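Local atomic coordinates of Lysine/ornithine decarboxylase (Selenomonas ruminantium, PDB entry 5GJO), a protein that decarboxylates L-lysine and L-ornithine to cadaverine and putrescine with similar efficiency, using pyridoxal 5'-phosphate as cofactor and working as a homodimer. Residues A[122-136]-A[160-173]. The protein carries 2 engineered substitutions. Sequence-based numbering, arbitrary orientation.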
# COMPACT_ATOMS: atom_id res chain seq x y z
N ILE A 122 -28.90 8.98 1.92
CA ILE A 122 -30.01 8.96 2.88
C ILE A 122 -30.78 7.66 2.75
O ILE A 122 -31.03 6.93 3.75
CB ILE A 122 -30.91 10.17 2.67
CG1 ILE A 122 -30.21 11.45 3.06
CG2 ILE A 122 -32.25 10.00 3.50
CD1 ILE A 122 -30.97 12.74 2.74
N ASP A 123 -31.22 7.33 1.53
CA ASP A 123 -32.03 6.09 1.38
C ASP A 123 -31.31 4.80 1.78
O ASP A 123 -31.92 3.92 2.39
CB ASP A 123 -32.64 5.95 0.00
CG ASP A 123 -33.79 7.00 -0.23
OD1 ASP A 123 -34.19 7.72 0.73
OD2 ASP A 123 -34.24 7.13 -1.41
N LYS A 124 -30.02 4.69 1.48
CA LYS A 124 -29.17 3.57 1.90
C LYS A 124 -29.21 3.46 3.43
O LYS A 124 -29.38 2.34 3.95
CB LYS A 124 -27.67 3.77 1.47
CG LYS A 124 -27.36 3.69 0.01
CD LYS A 124 -26.01 4.38 -0.41
CE LYS A 124 -24.83 3.84 0.31
NZ LYS A 124 -23.53 4.50 -0.10
N MET A 125 -29.02 4.57 4.15
CA MET A 125 -28.96 4.57 5.62
C MET A 125 -30.36 4.21 6.23
O MET A 125 -30.48 3.41 7.18
CB MET A 125 -28.53 5.89 6.16
CG MET A 125 -27.03 6.23 5.90
SD MET A 125 -26.50 7.69 6.74
CE MET A 125 -27.46 8.97 5.94
N ALA A 126 -31.39 4.85 5.70
CA ALA A 126 -32.76 4.66 6.19
C ALA A 126 -33.22 3.22 6.00
O ALA A 126 -33.93 2.67 6.86
CB ALA A 126 -33.71 5.63 5.47
N LYS A 127 -32.79 2.59 4.91
CA LYS A 127 -33.12 1.24 4.65
C LYS A 127 -32.38 0.27 5.57
O LYS A 127 -32.93 -0.73 5.96
CB LYS A 127 -32.80 0.91 3.22
CG LYS A 127 -33.22 -0.47 2.81
CD LYS A 127 -33.24 -0.66 1.30
CE LYS A 127 -33.04 -2.15 1.02
NZ LYS A 127 -33.67 -2.49 -0.28
N ALA A 128 -31.10 0.52 5.85
CA ALA A 128 -30.27 -0.45 6.56
C ALA A 128 -30.52 -0.35 8.02
O ALA A 128 -30.54 -1.37 8.68
CB ALA A 128 -28.77 -0.20 6.26
N VAL A 129 -30.65 0.85 8.55
CA VAL A 129 -30.82 1.09 9.98
C VAL A 129 -31.84 2.20 10.21
O VAL A 129 -31.52 3.35 10.56
CB VAL A 129 -29.50 1.37 10.71
CG1 VAL A 129 -29.73 1.41 12.23
CG2 VAL A 129 -28.47 0.31 10.35
N PRO A 130 -33.12 1.86 10.02
CA PRO A 130 -34.14 2.91 10.22
C PRO A 130 -34.11 3.53 11.58
O PRO A 130 -33.80 2.90 12.58
CB PRO A 130 -35.48 2.20 9.91
CG PRO A 130 -35.16 0.84 9.45
CD PRO A 130 -33.66 0.58 9.56
N GLY A 131 -34.31 4.84 11.64
CA GLY A 131 -34.30 5.56 12.87
C GLY A 131 -32.89 5.89 13.42
O GLY A 131 -32.78 6.47 14.46
N ALA A 132 -31.85 5.58 12.66
CA ALA A 132 -30.42 5.85 13.11
C ALA A 132 -30.19 7.30 13.35
O ALA A 132 -30.80 8.16 12.63
CB ALA A 132 -29.42 5.32 12.08
N ASP A 133 -29.37 7.63 14.32
CA ASP A 133 -28.90 8.96 14.51
C ASP A 133 -27.93 9.32 13.34
O ASP A 133 -26.98 8.54 13.03
CB ASP A 133 -28.16 9.07 15.85
CG ASP A 133 -29.03 8.79 17.01
OD1 ASP A 133 -30.23 9.11 16.90
OD2 ASP A 133 -28.53 8.24 18.02
N VAL A 134 -28.16 10.49 12.76
CA VAL A 134 -27.26 11.00 11.70
C VAL A 134 -26.75 12.39 12.00
O VAL A 134 -27.43 13.26 12.56
CB VAL A 134 -27.88 10.96 10.28
CG1 VAL A 134 -28.25 9.58 9.91
CG2 VAL A 134 -29.11 11.93 10.19
N LEU A 135 -25.44 12.59 11.72
CA LEU A 135 -24.82 13.89 11.75
C LEU A 135 -24.44 14.22 10.31
O LEU A 135 -23.77 13.45 9.61
CB LEU A 135 -23.56 13.94 12.62
CG LEU A 135 -23.72 13.54 14.09
CD1 LEU A 135 -23.99 12.08 14.17
CD2 LEU A 135 -22.37 13.74 14.77
N VAL A 136 -24.79 15.43 9.88
CA VAL A 136 -24.47 15.83 8.55
C VAL A 136 -23.07 16.47 8.63
O VAL A 136 -22.80 17.24 9.51
CB VAL A 136 -25.47 16.84 7.94
CG1 VAL A 136 -25.57 18.12 8.67
CG2 VAL A 136 -25.12 17.10 6.46
N ALA A 160 -26.71 21.91 4.41
CA ALA A 160 -26.67 21.08 5.63
C ALA A 160 -28.05 20.85 6.23
O ALA A 160 -28.42 19.72 6.46
CB ALA A 160 -25.75 21.66 6.62
N LEU A 161 -28.82 21.92 6.43
CA LEU A 161 -30.10 21.75 7.11
C LEU A 161 -31.10 21.09 6.19
O LEU A 161 -31.89 20.25 6.62
CB LEU A 161 -30.58 23.07 7.67
CG LEU A 161 -29.61 23.68 8.67
CD1 LEU A 161 -30.16 25.00 9.12
CD2 LEU A 161 -29.40 22.71 9.84
N ASP A 162 -31.06 21.40 4.92
CA ASP A 162 -31.84 20.62 3.95
C ASP A 162 -31.56 19.13 3.93
O ASP A 162 -32.47 18.29 3.77
CB ASP A 162 -31.67 21.15 2.52
CG ASP A 162 -32.25 22.57 2.32
OD1 ASP A 162 -33.18 22.97 3.03
OD2 ASP A 162 -31.69 23.31 1.46
N LEU A 163 -30.28 18.73 4.06
CA LEU A 163 -29.97 17.34 4.20
C LEU A 163 -30.51 16.69 5.50
O LEU A 163 -31.01 15.55 5.44
CB LEU A 163 -28.42 17.11 4.07
CG LEU A 163 -27.92 17.20 2.65
CD1 LEU A 163 -26.39 17.42 2.71
CD2 LEU A 163 -28.24 15.95 1.84
N LEU A 164 -30.38 17.38 6.62
CA LEU A 164 -30.90 16.87 7.86
C LEU A 164 -32.46 16.73 7.75
O LEU A 164 -33.03 15.74 8.20
CB LEU A 164 -30.55 17.76 8.98
CG LEU A 164 -29.07 17.70 9.48
CD1 LEU A 164 -28.79 18.72 10.54
CD2 LEU A 164 -28.77 16.28 9.99
N LYS A 165 -33.11 17.73 7.17
CA LYS A 165 -34.58 17.68 7.00
C LYS A 165 -34.95 16.52 6.09
O LYS A 165 -35.88 15.80 6.42
CB LYS A 165 -35.14 19.06 6.61
CG LYS A 165 -36.65 19.21 6.55
CD LYS A 165 -37.28 18.96 7.91
CE LYS A 165 -38.71 19.47 8.02
NZ LYS A 165 -38.86 19.70 9.50
N ALA A 166 -34.23 16.24 4.99
CA ALA A 166 -34.52 15.07 4.15
C ALA A 166 -34.29 13.75 4.88
O ALA A 166 -34.97 12.70 4.64
CB ALA A 166 -33.72 15.11 2.85
N ALA A 167 -33.22 13.71 5.68
CA ALA A 167 -32.98 12.50 6.42
C ALA A 167 -34.12 12.27 7.41
O ALA A 167 -34.58 11.14 7.55
CB ALA A 167 -31.68 12.60 7.25
N GLN A 168 -34.50 13.32 8.15
CA GLN A 168 -35.69 13.29 9.05
C GLN A 168 -36.94 12.81 8.31
O GLN A 168 -37.65 11.89 8.75
CB GLN A 168 -35.94 14.63 9.71
CG GLN A 168 -37.05 14.64 10.81
CD GLN A 168 -37.27 15.98 11.43
OE1 GLN A 168 -37.91 16.87 10.83
NE2 GLN A 168 -36.76 16.18 12.59
N ASP A 169 -37.19 13.37 7.14
CA ASP A 169 -38.30 12.86 6.30
C ASP A 169 -38.22 11.37 5.99
O ASP A 169 -39.28 10.72 5.84
CB ASP A 169 -38.43 13.69 5.00
CG ASP A 169 -38.93 15.11 5.26
OD1 ASP A 169 -39.36 15.46 6.40
OD2 ASP A 169 -38.83 15.94 4.35
N ALA A 170 -37.02 10.82 5.82
CA ALA A 170 -36.88 9.42 5.61
C ALA A 170 -36.86 8.55 6.91
O ALA A 170 -36.54 7.37 6.82
CB ALA A 170 -35.67 9.12 4.74
N GLY A 171 -37.10 9.14 8.06
CA GLY A 171 -37.24 8.42 9.33
C GLY A 171 -35.96 8.27 10.12
O GLY A 171 -35.93 7.62 11.16
N LEU A 172 -34.92 8.95 9.65
CA LEU A 172 -33.67 9.04 10.45
C LEU A 172 -33.78 10.08 11.49
O LEU A 172 -34.59 11.00 11.38
CB LEU A 172 -32.46 9.29 9.50
CG LEU A 172 -32.28 8.18 8.42
CD1 LEU A 172 -31.33 8.62 7.32
CD2 LEU A 172 -31.73 6.89 9.04
N HIS A 173 -32.93 10.02 12.53
CA HIS A 173 -32.98 10.99 13.53
C HIS A 173 -31.93 12.07 13.23
O HIS A 173 -30.74 11.76 13.26
CB HIS A 173 -32.74 10.40 14.92
CG HIS A 173 -32.65 11.44 15.99
ND1 HIS A 173 -31.74 11.37 17.02
CD2 HIS A 173 -33.42 12.50 16.26
CE1 HIS A 173 -31.88 12.41 17.81
NE2 HIS A 173 -32.90 13.11 17.37
O HOH W 1 -35.64 5.42 8.65
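D133 and H173 lie side by side where two parallel strands begin, and H173 ND1 donates to D133 OD1 at 2.7 Å. The oxygen sits in the plane of the imidazole, yet the donor meets it from above the carboxylate, the two planes being 66° apart. With H173 CG anti to its own N (chi1 174°), the ring lies alongside the acid. The other carboxylate oxygen, OD2, forms a salt bridge with R112, so an alanine in place of D133 would probably leave H173 ND1 without its acceptor and the charge of R112 without its carboxylate mate. Backbone bonds fix the strand pairing: H173 N reaches A132 O at 2.8 Å, and V134 N reaches H173 O at 2.9 Å.

Inward, L172 packs between helix 122-128 and the start of strand 133-137, CD2 lying on A126 CA at 3.8 Å while CD1 touches M125 CB and V134 CG1. I122 uses two branches, CD1 on A166 CB of helix 160-169 (3.6 Å) and CG2 on A170 CB just past its end (3.7 Å). Farther along, V136 CG1 presses on L164 CG at 3.6 Å and CG2 faces L163.

Helix 160-169 ends in a Schellman motif with G171 as C-prime, which turns the chain into strand 173-178. Together with strand 133-137 they form a right-handed beta-alpha-beta crossover, the repeating element of the TIM barrel that binds pyridoxal phosphate in this decarboxylase family.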